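Local coordinates for porin (Rhodobacter blasticus, PDB 3PRN), which forms channels, as a homotrimer in the outer membrane, that let small hydrophilic solutes up to about 0.6 kDa diffuse passively, at residues 26-31 with 55-60; 143-148 with 167-172. The protein carries 1 engineered substitution. One frame throughout, in Å; residues are numbered along the deposited sequence.

In the fold
Both contacts join neighbouring antiparallel strands of one closed 16-stranded porin barrel, on opposite sides of the chain's centre. Their own centres lie 33 Å apart and their nearest atoms about 19 Å apart, so the two do not touch and are related by belonging to the same sheet. Contact 1 (26-31 with 55-60) holds the magnesium ion and meets a second subunit of the trimer; contact 2 (143-148 with 167-172) touches no other chain. A shared partner is the long connection between strands 78-83 and 131-138, consistent with the constriction loop that porins fold into the barrel. It gives Tyr102, Glu103 and Lys120 to contact 1 and helix 88-91 with Val92 and Ala93 to contact 2.

Contact 1 of 2, residues 26-31 with 55-60; sequences IISSRL and WDDGDA. With MG (magnesium ion), chain B; C8E ((hydroxyethyloxy)tri(ethyloxy)octane), chain C.
Arg30 and Asp56 pair across the strands where a beta hairpin of the porin barrel, 25-39 and 46-56, begins to part. They form a non-hydrogen-bonded antiparallel pair, and their side chains run alongside each other. The bend of the arginine at chi3 (-66°) lets NE meet the syn lone pair of Asp56 OD1 at 2.8 Å, almost straight and in the guanidinium plane, although the carboxylate stands perpendicular to that plane. Tyr7 holds Arg30 NH1, while Lys120 pairs with Asp56 OD2.

The next pair is the tight part. Backbone bonds run from Leu31 N to Trp55 O and Trp55 N to Leu31 O, both 2.9 Å, and the large apolar side chains suit the buried face, where Ala49 and Ala69 of a second subunit pack on Leu31 and Trp55. Ser29 is small enough to sit beside the indole, its OG 3.4 Å from Trp55 CZ3 at the ring edge.

From Asp56 to Asp59 the chain makes a type II turn, with Gly58 accepting a positive phi and the Asp59 carboxylate taking the Asp56 N-H. One backbone bond, Asp57 N to Ser29 O, still ties the turn to the strand; beyond it a side-chain oxygen, magnesium and waters take over. Asp57 OD1 takes the Ser29 N-H at 2.9 Å from above its carboxylate plane and also binds magnesium. With OG swung opposite the backbone N (chi1 172°), Ser28 reaches the same ion and bonds to Glu103. Three waters complete the observed shell; water 1 donates to Ser29 O and Asp56 OD1. The magnesium lies 2.0 Å from Ser28 OG and 2.1 Å from Asp57 OD1.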
loop_
_atom_site.group_PDB
_atom_site.type_symbol
_atom_site.label_atom_id
_atom_site.label_comp_id
_atom_site.label_asym_id
_atom_site.label_seq_id
_atom_site.Cartn_x
_atom_site.Cartn_y
_atom_site.Cartn_z
ATOM N N ILE A 26 -16.700 20.373 -9.437
ATOM C CA ILE A 26 -15.865 19.233 -9.834
ATOM C C ILE A 26 -16.472 17.901 -9.301
ATOM O O ILE A 26 -17.377 17.941 -8.480
ATOM C CB ILE A 26 -14.428 19.318 -9.289
ATOM C CG1 ILE A 26 -14.451 19.293 -7.765
ATOM C CG2 ILE A 26 -13.702 20.512 -9.878
ATOM C CD1 ILE A 26 -13.085 19.196 -7.135
ATOM N N ILE A 27 -15.960 16.776 -9.779
ATOM C CA ILE A 27 -16.352 15.471 -9.201
ATOM C C ILE A 27 -15.377 15.145 -8.097
ATOM O O ILE A 27 -14.160 14.948 -8.365
ATOM C CB ILE A 27 -16.377 14.337 -10.218
ATOM C CG1 ILE A 27 -17.619 14.627 -11.121
ATOM C CG2 ILE A 27 -16.522 12.948 -9.611
ATOM C CD1 ILE A 27 -17.507 13.888 -12.437
ATOM N N SER A 28 -15.824 15.202 -6.858
ATOM C CA SER A 28 -14.940 14.977 -5.726
ATOM C C SER A 28 -15.206 13.560 -5.202
ATOM O O SER A 28 -16.362 13.217 -4.938
ATOM C CB SER A 28 -15.208 16.001 -4.618
ATOM O OG SER A 28 -14.487 15.687 -3.447
ATOM N N SER A 29 -14.124 12.844 -4.908
ATOM C CA SER A 29 -14.301 11.457 -4.466
ATOM C C SER A 29 -13.176 11.026 -3.552
ATOM O O SER A 29 -12.123 11.671 -3.496
ATOM C CB SER A 29 -14.384 10.562 -5.719
ATOM O OG SER A 29 -13.211 10.678 -6.462
ATOM N N ARG A 30 -13.443 9.947 -2.807
ATOM C CA ARG A 30 -12.438 9.490 -1.823
ATOM C C ARG A 30 -12.554 7.962 -1.698
ATOM O O ARG A 30 -13.661 7.434 -1.663
ATOM C CB ARG A 30 -12.732 10.126 -0.462
ATOM C CG ARG A 30 -11.949 9.460 0.697
ATOM C CD ARG A 30 -12.225 10.106 2.029
ATOM N NE ARG A 30 -11.735 11.468 2.102
ATOM C CZ ARG A 30 -11.851 12.241 3.205
ATOM N NH1 ARG A 30 -12.415 11.804 4.313
ATOM N NH2 ARG A 30 -11.366 13.470 3.113
ATOM N N LEU A 31 -11.423 7.287 -1.606
ATOM C CA LEU A 31 -11.437 5.863 -1.286
ATOM C C LEU A 31 -10.667 5.697 0.039
ATOM O O LEU A 31 -9.507 6.197 0.103
ATOM C CB LEU A 31 -10.825 5.027 -2.388
ATOM C CG LEU A 31 -10.518 3.565 -1.992
ATOM C CD1 LEU A 31 -11.826 2.866 -1.672
ATOM C CD2 LEU A 31 -9.827 2.859 -3.144
ATOM N N TRP A 55 -7.151 7.714 -0.606
ATOM C CA TRP A 55 -6.927 8.487 -1.809
ATOM C C TRP A 55 -8.073 9.521 -1.912
ATOM O O TRP A 55 -9.254 9.193 -1.666
ATOM C CB TRP A 55 -6.960 7.548 -3.062
ATOM C CG TRP A 55 -6.852 8.360 -4.342
ATOM C CD1 TRP A 55 -5.704 8.783 -4.960
ATOM C CD2 TRP A 55 -7.949 8.833 -5.144
ATOM N NE1 TRP A 55 -6.019 9.473 -6.093
ATOM C CE2 TRP A 55 -7.385 9.547 -6.233
ATOM C CE3 TRP A 55 -9.337 8.783 -5.022
ATOM C CZ2 TRP A 55 -8.171 10.192 -7.192
ATOM C CZ3 TRP A 55 -10.131 9.398 -5.980
ATOM C CH2 TRP A 55 -9.523 10.114 -7.077
ATOM N N ASP A 56 -7.729 10.733 -2.284
ATOM C CA ASP A 56 -8.676 11.790 -2.592
ATOM C C ASP A 56 -8.411 12.361 -3.990
ATOM O O ASP A 56 -7.281 12.418 -4.443
ATOM C CB ASP A 56 -8.572 12.944 -1.549
ATOM C CG ASP A 56 -9.146 12.489 -0.185
ATOM O OD1 ASP A 56 -10.345 12.682 0.020
ATOM O OD2 ASP A 56 -8.373 11.997 0.661
ATOM N N ASP A 57 -9.466 12.814 -4.664
ATOM C CA ASP A 57 -9.267 13.457 -5.973
ATOM C C ASP A 57 -8.310 14.636 -5.759
ATOM O O ASP A 57 -8.341 15.347 -4.739
ATOM C CB ASP A 57 -10.604 13.887 -6.604
ATOM C CG ASP A 57 -11.217 14.991 -5.768
ATOM O OD1 ASP A 57 -11.900 14.658 -4.770
ATOM O OD2 ASP A 57 -10.969 16.182 -6.066
ATOM N N GLY A 58 -7.410 14.802 -6.722
ATOM C CA GLY A 58 -6.408 15.894 -6.622
ATOM C C GLY A 58 -5.109 15.452 -5.972
ATOM O O GLY A 58 -4.134 16.230 -6.030
ATOM N N ASP A 59 -5.051 14.247 -5.319
ATOM C CA ASP A 59 -3.824 13.841 -4.627
ATOM C C ASP A 59 -2.625 13.805 -5.584
ATOM O O ASP A 59 -2.667 13.358 -6.739
ATOM C CB ASP A 59 -3.860 12.420 -3.983
ATOM C CG ASP A 59 -4.566 12.460 -2.636
ATOM O OD1 ASP A 59 -4.869 13.541 -2.169
ATOM O OD2 ASP A 59 -4.856 11.365 -2.087
ATOM N N ALA A 60 -1.524 14.277 -5.015
ATOM C CA ALA A 60 -0.276 14.328 -5.777
ATOM C C ALA A 60 0.111 12.920 -6.257
ATOM O O ALA A 60 -0.035 11.916 -5.546
ATOM C CB ALA A 60 0.814 14.816 -4.796
HETATM MG MG MG B . -12.466 15.882 -3.141
HETATM C C1 C8E C . 6.501 6.351 1.788
HETATM C C2 C8E C . 5.132 6.582 1.346
HETATM C C3 C8E C . 5.080 7.310 0.077
HETATM C C4 C8E C . 4.879 8.713 0.439
HETATM C C5 C8E C . 6.044 9.411 -0.176
HETATM C C6 C8E C . 5.599 10.318 -1.181
HETATM C C7 C8E C . 6.694 11.246 -1.179
HETATM C C8 C8E C . 6.553 12.209 -2.285
HETATM O O9 C8E C . 7.121 13.521 -2.132
HETATM C C10 C8E C . 8.511 13.614 -2.389
HETATM C C11 C8E C . 8.896 15.063 -2.218
HETATM O O12 C8E C . 8.114 15.960 -3.068
HETATM C C13 C8E C . 6.913 16.616 -2.519
HETATM C C14 C8E C . 5.468 16.243 -2.972
HETATM O O15 C8E C . 4.274 17.086 -3.124
HETATM C C16 C8E C . 3.303 16.873 -2.079
HETATM C C17 C8E C . 2.555 15.534 -2.010
HETATM O O18 C8E C . 1.468 15.159 -1.191
HETATM C C19 C8E C . 0.250 15.940 -1.114
HETATM C C20 C8E C . -1.133 15.142 -1.438
HETATM O O21 C8E C . -1.763 15.742 -2.580
HETATM O O HOH W 1 -12.184 13.960 -1.569
HETATM O O HOH W 2 -10.097 16.213 -2.444
HETATM O O HOH W 3 -12.032 17.857 -4.236
#

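Contact 2 of 2, residues 143-148 with 167-172; sequences NLYLSY and AADWSN
Asn143 and Tyr145 grip Asp169 between them, one on each carboxylate oxygen, across two neighbouring antiparallel strands of the porin barrel wall. Among the polar side-chain bonds, Asn143 ND2 donates to Asp169 OD1 at 2.7 Å, nearly straight and within its own amide plane. Tyr145 OH gives its proton to Asp169 OD2 at 2.9 Å. Each carboxylate oxygen accepts through its syn lone pair, with the carboxylate plane turned 71° from the Asn143 amide and 58° from the Tyr145 ring. The aspartate can serve both because its CG sits between backbone N and carbonyl carbon (chi1 53°), turning the carboxylate over the neighbouring strand. Held from two sides, the carboxylate has little freedom to rotate. An acidic group suits this buried place because it offers two acceptors, and the donors around it would probably favour its charged form.

The backbone supplies four more bonds. One hydrogen-bonded pair links Asn143 N to Asp169 O and Asp169 N to Asn143 O, both 3.0 Å, and Tyr145 and Ala167 form another. Between them Leu144 and Ala168 make a non-hydrogen-bonded pair, where Ala168 CA comes 3.1 Å from Asn143 O in a CA-H...O contact.

Apolar contact is lighter. Ala167 leaves room for the Tyr145 ring, whose CD1 lies 4.0 Å from Ala167 CB, while on the opposite face of the sheet Leu144 CD1 meets Ala168 CB at 4.1 Å.

The face bearing Asn143, Tyr145, Ala167 and Asp169 looks onto helix 88-91: Ala88 and Ser91 pack on Tyr145, and Ala93 N adds a bond to Asp169 OD2. Strand 131-138 flanks 142-150, and strand 175-183 flanks 163-171.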
loop_
_atom_site.group_PDB
_atom_site.type_symbol
_atom_site.label_atom_id
_atom_site.label_comp_id
_atom_site.label_asym_id
_atom_site.label_seq_id
_atom_site.Cartn_x
_atom_site.Cartn_y
_atom_site.Cartn_z
ATOM N N ASN A 143 -17.483 8.955 28.857
ATOM C CA ASN A 143 -16.266 8.729 28.105
ATOM C C ASN A 143 -15.272 9.812 28.551
ATOM O O ASN A 143 -15.624 10.981 28.542
ATOM C CB ASN A 143 -16.467 8.799 26.613
ATOM C CG ASN A 143 -17.398 7.755 26.063
ATOM O OD1 ASN A 143 -17.122 6.554 26.110
ATOM N ND2 ASN A 143 -18.519 8.197 25.487
ATOM N N LEU A 144 -14.059 9.410 28.883
ATOM C CA LEU A 144 -12.976 10.293 29.193
ATOM C C LEU A 144 -11.908 10.129 28.075
ATOM O O LEU A 144 -11.594 8.961 27.777
ATOM C CB LEU A 144 -12.225 9.834 30.446
ATOM C CG LEU A 144 -12.539 10.506 31.762
ATOM C CD1 LEU A 144 -12.199 11.993 31.624
ATOM C CD2 LEU A 144 -13.995 10.228 32.111
ATOM N N TYR A 145 -11.245 11.191 27.710
ATOM C CA TYR A 145 -10.172 11.126 26.732
ATOM C C TYR A 145 -8.998 11.986 27.154
ATOM O O TYR A 145 -9.192 13.152 27.512
ATOM C CB TYR A 145 -10.585 11.600 25.352
ATOM C CG TYR A 145 -11.906 11.152 24.821
ATOM C CD1 TYR A 145 -13.065 11.730 25.324
ATOM C CD2 TYR A 145 -12.030 10.144 23.868
ATOM C CE1 TYR A 145 -14.299 11.321 24.860
ATOM C CE2 TYR A 145 -13.276 9.714 23.393
ATOM C CZ TYR A 145 -14.389 10.327 23.897
ATOM O OH TYR A 145 -15.669 10.006 23.456
ATOM N N LEU A 146 -7.782 11.483 27.039
ATOM C CA LEU A 146 -6.594 12.228 27.323
ATOM C C LEU A 146 -5.594 12.040 26.176
ATOM O O LEU A 146 -5.484 10.890 25.732
ATOM C CB LEU A 146 -5.883 11.690 28.587
ATOM C CG LEU A 146 -6.458 12.323 29.870
ATOM C CD1 LEU A 146 -6.913 11.222 30.793
ATOM C CD2 LEU A 146 -5.377 13.184 30.502
ATOM N N SER A 147 -4.940 13.093 25.727
ATOM C CA SER A 147 -3.963 12.803 24.649
ATOM C C SER A 147 -2.767 13.709 24.856
ATOM O O SER A 147 -2.915 14.834 25.379
ATOM C CB SER A 147 -4.579 12.953 23.274
ATOM O OG SER A 147 -5.184 14.242 23.118
ATOM N N TYR A 148 -1.608 13.194 24.498
ATOM C CA TYR A 148 -0.355 13.958 24.584
ATOM C C TYR A 148 0.401 13.755 23.277
ATOM O O TYR A 148 0.624 12.577 22.872
ATOM C CB TYR A 148 0.436 13.426 25.794
ATOM C CG TYR A 148 1.884 13.855 25.773
ATOM C CD1 TYR A 148 2.274 15.121 26.205
ATOM C CD2 TYR A 148 2.836 12.974 25.285
ATOM C CE1 TYR A 148 3.627 15.488 26.158
ATOM C CE2 TYR A 148 4.184 13.314 25.237
ATOM C CZ TYR A 148 4.549 14.589 25.663
ATOM O OH TYR A 148 5.900 14.912 25.593
ATOM N N ALA A 167 -10.685 15.594 27.534
ATOM C CA ALA A 167 -12.077 15.701 27.181
ATOM C C ALA A 167 -12.944 14.651 27.864
ATOM O O ALA A 167 -12.515 13.581 28.248
ATOM C CB ALA A 167 -12.277 15.602 25.640
ATOM N N ALA A 168 -14.231 14.973 27.937
ATOM C CA ALA A 168 -15.233 14.059 28.447
ATOM C C ALA A 168 -16.585 14.326 27.837
ATOM O O ALA A 168 -16.919 15.423 27.346
ATOM C CB ALA A 168 -15.288 14.152 29.993
ATOM N N ASP A 169 -17.377 13.277 27.701
ATOM C CA ASP A 169 -18.744 13.391 27.280
ATOM C C ASP A 169 -19.600 12.411 28.117
ATOM O O ASP A 169 -19.155 11.456 28.778
ATOM C CB ASP A 169 -19.016 13.251 25.807
ATOM C CG ASP A 169 -18.443 11.985 25.189
ATOM O OD1 ASP A 169 -18.898 10.886 25.574
ATOM O OD2 ASP A 169 -17.530 12.083 24.344
ATOM N N TRP A 170 -20.889 12.725 28.078
ATOM C CA TRP A 170 -21.849 12.020 28.919
ATOM C C TRP A 170 -23.198 12.116 28.241
ATOM O O TRP A 170 -23.596 13.141 27.695
ATOM C CB TRP A 170 -21.889 12.671 30.334
ATOM C CG TRP A 170 -23.034 12.028 31.098
ATOM C CD1 TRP A 170 -22.984 10.850 31.799
ATOM C CD2 TRP A 170 -24.382 12.492 31.159
ATOM N NE1 TRP A 170 -24.235 10.556 32.272
ATOM C CE2 TRP A 170 -25.111 11.545 31.897
ATOM C CE3 TRP A 170 -25.048 13.610 30.645
ATOM C CZ2 TRP A 170 -26.477 11.682 32.156
ATOM C CZ3 TRP A 170 -26.403 13.755 30.896
ATOM C CH2 TRP A 170 -27.100 12.794 31.652
ATOM N N SER A 171 -23.887 10.981 28.309
ATOM C CA SER A 171 -25.192 10.974 27.659
ATOM C C SER A 171 -26.168 10.049 28.363
ATOM O O SER A 171 -25.764 9.094 29.060
ATOM C CB SER A 171 -24.887 10.556 26.210
ATOM O OG SER A 171 -26.081 10.550 25.480
ATOM N N ASN A 172 -27.461 10.332 28.225
ATOM C CA ASN A 172 -28.499 9.369 28.591
ATOM C C ASN A 172 -29.379 9.208 27.358
ATOM O O ASN A 172 -28.929 9.366 26.205
ATOM C CB ASN A 172 -29.215 9.743 29.863
ATOM C CG ASN A 172 -29.989 11.038 29.725
ATOM O OD1 ASN A 172 -30.377 11.412 28.615
ATOM N ND2 ASN A 172 -30.207 11.716 30.838
#